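Local coordinates for protein dihydroorotase (Saccharomyces cerevisiae S288C, PDB 6L0A) that catalyses the zinc-dependent interconversion of N-carbamoyl-L-aspartate and dihydroorotate, the third step of de novo pyrimidine biosynthesis, at residues E24-S36 with G276-A288. Numbering follows the deposited sequence.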
ATOM      1  N   GLU C  24     -28.358   3.187   9.925  1.00 22.21           N
ATOM      2  CA  GLU C  24     -29.618   2.604   9.476  1.00 23.27           C
ATOM      3  C   GLU C  24     -29.406   1.630   8.328  1.00 22.93           C
ATOM      4  O   GLU C  24     -30.114   0.621   8.227  1.00 23.41           O
ATOM      5  CB  GLU C  24     -30.579   3.720   9.064  1.00 26.39           C
ATOM      6  CG  GLU C  24     -30.859   4.697  10.194  1.00 27.64           C
ATOM      7  CD  GLU C  24     -31.939   5.699   9.846  1.00 41.66           C
ATOM      8  OE1 GLU C  24     -32.452   5.654   8.704  1.00 39.90           O
ATOM      9  OE2 GLU C  24     -32.274   6.529  10.720  1.00 44.71           O
ATOM     10  N   LEU C  25     -28.428   1.905   7.463  1.00 21.16           N
ATOM     11  CA  LEU C  25     -28.141   0.991   6.367  1.00 20.77           C
ATOM     12  C   LEU C  25     -27.504  -0.294   6.877  1.00 19.05           C
ATOM     13  O   LEU C  25     -27.906  -1.393   6.491  1.00 20.35           O
ATOM     14  CB  LEU C  25     -27.231   1.683   5.346  1.00 18.48           C
ATOM     15  CG  LEU C  25     -26.663   0.900   4.161  1.00 21.86           C
ATOM     16  CD1 LEU C  25     -27.746   0.181   3.367  1.00 22.63           C
ATOM     17  CD2 LEU C  25     -25.890   1.854   3.262  1.00 23.45           C
ATOM     18  N   VAL C  26     -26.526  -0.173   7.769  1.00 17.16           N
ATOM     19  CA  VAL C  26     -25.609  -1.276   8.030  1.00 19.85           C
ATOM     20  C   VAL C  26     -26.071  -2.183   9.164  1.00 14.74           C
ATOM     21  O   VAL C  26     -25.817  -3.385   9.123  1.00 15.85           O
ATOM     22  CB  VAL C  26     -24.211  -0.700   8.306  1.00 21.32           C
ATOM     23  CG1 VAL C  26     -23.294  -1.753   8.911  1.00 23.90           C
ATOM     24  CG2 VAL C  26     -23.633  -0.154   7.004  1.00 18.70           C
ATOM     25  N   THR C  27     -26.729  -1.635  10.177  1.00 16.10           N
ATOM     26  CA  THR C  27     -27.097  -2.449  11.333  1.00 20.08           C
ATOM     27  C   THR C  27     -27.981  -3.635  10.970  1.00 17.80           C
ATOM     28  O   THR C  27     -27.730  -4.734  11.496  1.00 18.95           O
ATOM     29  CB  THR C  27     -27.757  -1.567  12.402  1.00 19.86           C
ATOM     30  OG1 THR C  27     -26.845  -0.536  12.793  1.00 19.49           O
ATOM     31  CG2 THR C  27     -28.121  -2.404  13.641  1.00 18.37           C
ATOM     32  N   PRO C  28     -28.974  -3.518  10.081  1.00 21.71           N
ATOM     33  CA  PRO C  28     -29.702  -4.725   9.649  1.00 21.82           C
ATOM     34  C   PRO C  28     -28.829  -5.737   8.930  1.00 22.77           C
ATOM     35  O   PRO C  28     -29.174  -6.927   8.918  1.00 23.52           O
ATOM     36  CB  PRO C  28     -30.798  -4.169   8.725  1.00 23.19           C
ATOM     37  CG  PRO C  28     -30.960  -2.739   9.120  1.00 22.28           C
ATOM     38  CD  PRO C  28     -29.556  -2.295   9.499  1.00 18.77           C
ATOM     39  N   LYS C  29     -27.712  -5.312   8.325  1.00 18.97           N
ATOM     40  CA  LYS C  29     -26.856  -6.244   7.602  1.00 19.04           C
ATOM     41  C   LYS C  29     -26.090  -7.190   8.517  1.00 15.82           C
ATOM     42  O   LYS C  29     -25.536  -8.181   8.026  1.00 18.27           O
ATOM     43  CB  LYS C  29     -25.863  -5.477   6.717  1.00 18.72           C
ATOM     44  CG  LYS C  29     -26.512  -4.404   5.853  1.00 18.74           C
ATOM     45  CD  LYS C  29     -27.385  -5.059   4.786  1.00 24.57           C
ATOM     46  CE  LYS C  29     -27.850  -4.043   3.752  1.00 30.29           C
ATOM     47  NZ  LYS C  29     -28.788  -3.066   4.361  1.00 36.75           N
ATOM     48  N   ILE C  30     -26.018  -6.906   9.823  1.00 15.59           N
ATOM     49  CA  ILE C  30     -25.430  -7.875  10.740  1.00 18.04           C
ATOM     50  C   ILE C  30     -26.170  -9.201  10.625  1.00 16.04           C
ATOM     51  O   ILE C  30     -25.574 -10.246  10.338  1.00 15.72           O
ATOM     52  CB  ILE C  30     -25.442  -7.330  12.181  1.00 15.91           C
ATOM     53  CG1 ILE C  30     -24.638  -6.019  12.260  1.00 18.46           C
ATOM     54  CG2 ILE C  30     -24.892  -8.372  13.140  1.00 17.91           C
ATOM     55  CD1 ILE C  30     -24.825  -5.218  13.559  1.00 15.79           C
ATOM     56  N   ARG C  31     -27.496  -9.162  10.780  1.00 20.29           N
ATOM     57  CA  ARG C  31     -28.295 -10.375  10.620  1.00 20.90           C
ATOM     58  C   ARG C  31     -28.204 -10.927   9.201  1.00 16.43           C
ATOM     59  O   ARG C  31     -28.048 -12.139   9.014  1.00 21.95           O
ATOM     60  CB  ARG C  31     -29.754 -10.106  10.993  1.00 23.47           C
ATOM     61  CG  ARG C  31     -30.546 -11.405  11.220  1.00 24.58           C
ATOM     62  CD  ARG C  31     -31.941 -11.134  11.739  1.00 34.06           C
ATOM     63  NE  ARG C  31     -32.865 -12.205  11.375  1.00 32.76           N
ATOM     64  CZ  ARG C  31     -33.176 -13.238  12.154  1.00 29.67           C
ATOM     65  NH1 ARG C  31     -32.654 -13.360  13.367  1.00 30.58           N
ATOM     66  NH2 ARG C  31     -34.032 -14.149  11.719  1.00 25.81           N
ATOM     67  N   ASP C  32     -28.276 -10.055   8.189  1.00 20.79           N
ATOM     68  CA  ASP C  32     -28.286 -10.528   6.804  1.00 22.82           C
ATOM     69  C   ASP C  32     -27.015 -11.292   6.466  1.00 25.53           C
ATOM     70  O   ASP C  32     -27.053 -12.269   5.709  1.00 23.13           O
ATOM     71  CB  ASP C  32     -28.477  -9.353   5.845  1.00 24.43           C
ATOM     72  CG  ASP C  32     -29.835  -8.696   5.990  1.00 24.90           C
ATOM     73  OD1 ASP C  32     -30.693  -9.240   6.715  1.00 29.32           O
ATOM     74  OD2 ASP C  32     -30.043  -7.631   5.381  1.00 28.27           O
ATOM     75  N   GLY C  33     -25.875 -10.860   7.016  1.00 20.84           N
ATOM     76  CA  GLY C  33     -24.621 -11.559   6.852  1.00 16.29           C
ATOM     77  C   GLY C  33     -24.436 -12.801   7.690  1.00 16.22           C
ATOM     78  O   GLY C  33     -23.394 -13.454   7.592  1.00 18.20           O
ATOM     79  N   GLY C  34     -25.414 -13.160   8.515  1.00 19.16           N
ATOM     80  CA  GLY C  34     -25.372 -14.407   9.242  1.00 16.94           C
ATOM     81  C   GLY C  34     -24.918 -14.314  10.682  1.00 18.81           C
ATOM     82  O   GLY C  34     -24.527 -15.337  11.246  1.00 20.10           O
ATOM     83  N   VAL C  35     -24.977 -13.133  11.296  1.00 17.22           N
ATOM     84  CA  VAL C  35     -24.401 -12.886  12.618  1.00 12.29           C
ATOM     85  C   VAL C  35     -25.524 -12.615  13.609  1.00 13.99           C
ATOM     86  O   VAL C  35     -26.347 -11.716  13.397  1.00 16.30           O
ATOM     87  CB  VAL C  35     -23.413 -11.703  12.579  1.00 14.33           C
ATOM     88  CG1 VAL C  35     -23.030 -11.277  13.985  1.00 13.67           C
ATOM     89  CG2 VAL C  35     -22.185 -12.076  11.746  1.00 13.59           C
ATOM     90  N   SER C  36     -25.535 -13.372  14.706  1.00 15.35           N
ATOM     91  CA  SER C  36     -26.530 -13.211  15.761  1.00 14.08           C
ATOM     92  C   SER C  36     -26.088 -12.223  16.835  1.00 15.48           C
ATOM     93  O   SER C  36     -26.906 -11.433  17.321  1.00 15.12           O
ATOM     94  CB  SER C  36     -26.823 -14.570  16.408  1.00 17.35           C
ATOM     95  OG  SER C  36     -27.620 -14.400  17.568  1.00 20.50           O
ATOM     96  N   GLY C 276     -10.489   0.864   6.082  1.00 14.21           N
ATOM     97  CA  GLY C 276     -11.569  -0.034   6.445  1.00 12.78           C
ATOM     98  C   GLY C 276     -12.176  -0.797   5.290  1.00 15.84           C
ATOM     99  O   GLY C 276     -12.373  -0.255   4.192  1.00 14.32           O
ATOM    100  N   VAL C 277     -12.490  -2.066   5.543  1.00 10.78           N
ATOM    101  CA  VAL C 277     -13.134  -2.948   4.581  1.00 12.34           C
ATOM    102  C   VAL C 277     -14.532  -3.242   5.103  1.00 14.57           C
ATOM    103  O   VAL C 277     -14.705  -3.493   6.300  1.00 13.54           O
ATOM    104  CB  VAL C 277     -12.325  -4.246   4.395  1.00 14.25           C
ATOM    105  CG1 VAL C 277     -13.124  -5.287   3.580  1.00 13.72           C
ATOM    106  CG2 VAL C 277     -10.954  -3.943   3.734  1.00 14.39           C
ATOM    107  N   TYR C 278     -15.527  -3.206   4.210  1.00 15.81           N
ATOM    108  CA  TYR C 278     -16.916  -3.476   4.582  1.00 13.23           C
ATOM    109  C   TYR C 278     -17.259  -4.927   4.261  1.00 17.53           C
ATOM    110  O   TYR C 278     -17.431  -5.291   3.092  1.00 19.92           O
ATOM    111  CB  TYR C 278     -17.890  -2.539   3.871  1.00 17.54           C
ATOM    112  CG  TYR C 278     -19.313  -2.938   4.186  1.00 17.43           C
ATOM    113  CD1 TYR C 278     -19.866  -2.650   5.422  1.00 16.51           C
ATOM    114  CD2 TYR C 278     -20.077  -3.659   3.273  1.00 20.90           C
ATOM    115  CE1 TYR C 278     -21.174  -3.039   5.744  1.00 17.47           C
ATOM    116  CE2 TYR C 278     -21.390  -4.061   3.586  1.00 21.22           C
ATOM    117  CZ  TYR C 278     -21.920  -3.753   4.824  1.00 19.10           C
ATOM    118  OH  TYR C 278     -23.217  -4.144   5.139  1.00 20.04           O
ATOM    119  N   SER C 279     -17.419  -5.743   5.302  1.00 15.00           N
ATOM    120  CA  SER C 279     -17.684  -7.159   5.125  1.00 15.34           C
ATOM    121  C   SER C 279     -18.999  -7.618   5.748  1.00 18.04           C
ATOM    122  O   SER C 279     -19.313  -8.810   5.665  1.00 18.35           O
ATOM    123  CB  SER C 279     -16.529  -7.994   5.703  1.00 16.66           C
ATOM    124  OG  SER C 279     -16.325  -7.691   7.073  1.00 16.27           O
ATOM    125  N   GLN C 280     -19.780  -6.721   6.355  1.00 14.90           N
ATOM    126  CA  GLN C 280     -20.917  -7.171   7.169  1.00 15.54           C
ATOM    127  C   GLN C 280     -21.941  -7.938   6.341  1.00 20.58           C
ATOM    128  O   GLN C 280     -22.453  -8.973   6.789  1.00 16.21           O
ATOM    129  CB  GLN C 280     -21.590  -5.991   7.853  1.00 17.28           C
ATOM    130  CG  GLN C 280     -22.288  -6.378   9.147  1.00 14.88           C
ATOM    131  CD  GLN C 280     -21.289  -6.657  10.251  1.00 15.65           C
ATOM    132  OE1 GLN C 280     -20.622  -5.743  10.731  1.00 18.48           O
ATOM    133  NE2 GLN C 280     -21.148  -7.927  10.634  1.00 14.45           N
ATOM    134  N   SER C 281     -22.251  -7.450   5.134  1.00 20.23           N
ATOM    135  CA  SER C 281     -23.359  -8.002   4.346  1.00 21.17           C
ATOM    136  C   SER C 281     -23.175  -9.472   3.985  1.00 22.82           C
ATOM    137  O   SER C 281     -24.165 -10.155   3.685  1.00 22.92           O
ATOM    138  CB  SER C 281     -23.554  -7.188   3.062  1.00 21.88           C
ATOM    139  OG  SER C 281     -24.174  -5.932   3.316  1.00 18.90           O
ATOM    140  N   PHE C 282     -21.946  -9.986   3.988  1.00 18.80           N
ATOM    141  CA  PHE C 282     -21.717 -11.381   3.636  1.00 19.60           C
ATOM    142  C   PHE C 282     -20.732 -12.022   4.591  1.00 17.02           C
ATOM    143  O   PHE C 282     -19.996 -12.932   4.210  1.00 16.14           O
ATOM    144  CB  PHE C 282     -21.240 -11.508   2.183  1.00 20.13           C
ATOM    145  CG  PHE C 282     -22.202 -10.911   1.202  1.00 19.05           C
ATOM    146  CD1 PHE C 282     -23.256 -11.664   0.707  1.00 26.96           C
ATOM    147  CD2 PHE C 282     -22.086  -9.592   0.806  1.00 22.83           C
ATOM    148  CE1 PHE C 282     -24.161 -11.115  -0.182  1.00 27.11           C
ATOM    149  CE2 PHE C 282     -22.991  -9.034  -0.076  1.00 26.15           C
ATOM    150  CZ  PHE C 282     -24.031  -9.798  -0.569  1.00 25.06           C
ATOM    151  N   ALA C 283     -20.736 -11.565   5.849  1.00 16.59           N
ATOM    152  CA  ALA C 283     -19.695 -11.918   6.807  1.00 16.98           C
ATOM    153  C   ALA C 283     -19.475 -13.426   6.888  1.00 19.68           C
ATOM    154  O   ALA C 283     -18.369 -13.917   6.653  1.00 16.20           O
ATOM    155  CB  ALA C 283     -20.055 -11.336   8.178  1.00 15.01           C
ATOM    156  N   ILE C 284     -20.514 -14.186   7.219  1.00 16.49           N
ATOM    157  CA  ILE C 284     -20.299 -15.616   7.415  1.00 16.00           C
ATOM    158  C   ILE C 284     -19.996 -16.317   6.090  1.00 15.98           C
ATOM    159  O   ILE C 284     -19.083 -17.156   6.052  1.00 18.06           O
ATOM    160  CB  ILE C 284     -21.494 -16.263   8.138  1.00 18.30           C
ATOM    161  CG1 ILE C 284     -21.678 -15.609   9.511  1.00 17.23           C
ATOM    162  CG2 ILE C 284     -21.241 -17.753   8.312  1.00 20.55           C
ATOM    163  CD1 ILE C 284     -20.504 -15.849  10.453  1.00 20.46           C
ATOM    164  N   PRO C 285     -20.711 -16.029   4.993  1.00 16.99           N
ATOM    165  CA  PRO C 285     -20.297 -16.600   3.691  1.00 20.00           C
ATOM    166  C   PRO C 285     -18.831 -16.366   3.322  1.00 20.45           C
ATOM    167  O   PRO C 285     -18.216 -17.274   2.746  1.00 21.07           O
ATOM    168  CB  PRO C 285     -21.247 -15.918   2.701  1.00 21.73           C
ATOM    169  CG  PRO C 285     -22.481 -15.643   3.499  1.00 25.53           C
ATOM    170  CD  PRO C 285     -21.989 -15.295   4.881  1.00 19.17           C
ATOM    171  N   TYR C 286     -18.246 -15.196   3.634  1.00 19.12           N
ATOM    172  CA  TYR C 286     -16.816 -14.997   3.379  1.00 16.58           C
ATOM    173  C   TYR C 286     -15.984 -16.025   4.129  1.00 15.61           C
ATOM    174  O   TYR C 286     -15.063 -16.638   3.573  1.00 17.27           O
ATOM    175  CB  TYR C 286     -16.357 -13.592   3.807  1.00 17.42           C
ATOM    176  CG  TYR C 286     -16.884 -12.410   3.032  1.00 14.69           C
ATOM    177  CD1 TYR C 286     -16.743 -12.329   1.648  1.00 18.99           C
ATOM    178  CD2 TYR C 286     -17.484 -11.350   3.693  1.00 17.08           C
ATOM    179  CE1 TYR C 286     -17.215 -11.236   0.954  1.00 17.41           C
ATOM    180  CE2 TYR C 286     -17.956 -10.247   3.013  1.00 17.60           C
ATOM    181  CZ  TYR C 286     -17.819 -10.198   1.636  1.00 14.95           C
ATOM    182  OH  TYR C 286     -18.294  -9.108   0.972  1.00 15.94           O
ATOM    183  N   ILE C 287     -16.263 -16.189   5.422  1.00 15.88           N
ATOM    184  CA  ILE C 287     -15.477 -17.103   6.239  1.00 16.78           C
ATOM    185  C   ILE C 287     -15.663 -18.540   5.759  1.00 16.58           C
ATOM    186  O   ILE C 287     -14.717 -19.336   5.737  1.00 16.96           O
ATOM    187  CB  ILE C 287     -15.864 -16.939   7.718  1.00 15.48           C
ATOM    188  CG1 ILE C 287     -15.602 -15.495   8.171  1.00 15.22           C
ATOM    189  CG2 ILE C 287     -15.093 -17.917   8.567  1.00 17.08           C
ATOM    190  CD1 ILE C 287     -14.132 -15.110   8.113  1.00 16.28           C
ATOM    191  N   ALA C 288     -16.891 -18.890   5.379  1.00 19.27           N
ATOM    192  CA  ALA C 288     -17.166 -20.233   4.886  1.00 22.85           C
ATOM    193  C   ALA C 288     -16.345 -20.531   3.640  1.00 19.20           C
ATOM    194  O   ALA C 288     -15.878 -21.659   3.447  1.00 24.50           O
ATOM    195  CB  ALA C 288     -18.657 -20.383   4.600  1.00 21.06           C
TER
HETATM  196  O   HOH W   1     -22.847  -9.887   9.425  1.00 16.34           O
HETATM  197  O   HOH W   2     -25.206 -13.119   3.609  1.00 22.17           O
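Gly-33 O accepts a nearly straight backbone bond from Ile-284 N (3.0 Å, 166° at the hydrogen), joining the end of helix 20-32 to the first turn of helix 283-293. Both helices belong to the TIM-barrel-type fold of the metallo-dependent hydrolases, and helix 20-32 closes here in a Schellman motif, with Gly-34 at positive phi. Gly-33 packs so tightly that a CB would clash with Gln-280 O; its CA instead makes a CH...O contact with that oxygen at 3.4 Å. Ile-284 CG1 lies 3.3 Å from Gly-34 O, while Val-35 CG2 packs against Ala-283 CB and Ile-284 CG1. One turn back in the helix, the side chain of Lys-29 crosses that of Tyr-278 at about a right angle, CB and CG each 3.4 Å from Tyr-278 OH, and CD beside Ser-281 OG. Bends at chi2 (-68°) and chi4 (-67°) turn the chain back so that NZ reaches Leu-25 O at 2.8 Å. Replacing Lys-29 by an alanine removes CG, CD and NZ, which would probably leave Leu-25 O without its ammonium donor and open a gap beside Ser-281 OG. Tyr-278 OH and Ser-281 OG share a hydrogen bond (2.7 Å), OG in plane at the ring's edge. Ile-30 CG1 packs against Gln-280 CG, and Gln-280 NE2 donates both to Asp-12 OD2 and, at 2.9 Å, to a water within hydrogen-bonding distance of Ile-30 O and Gln-280 O.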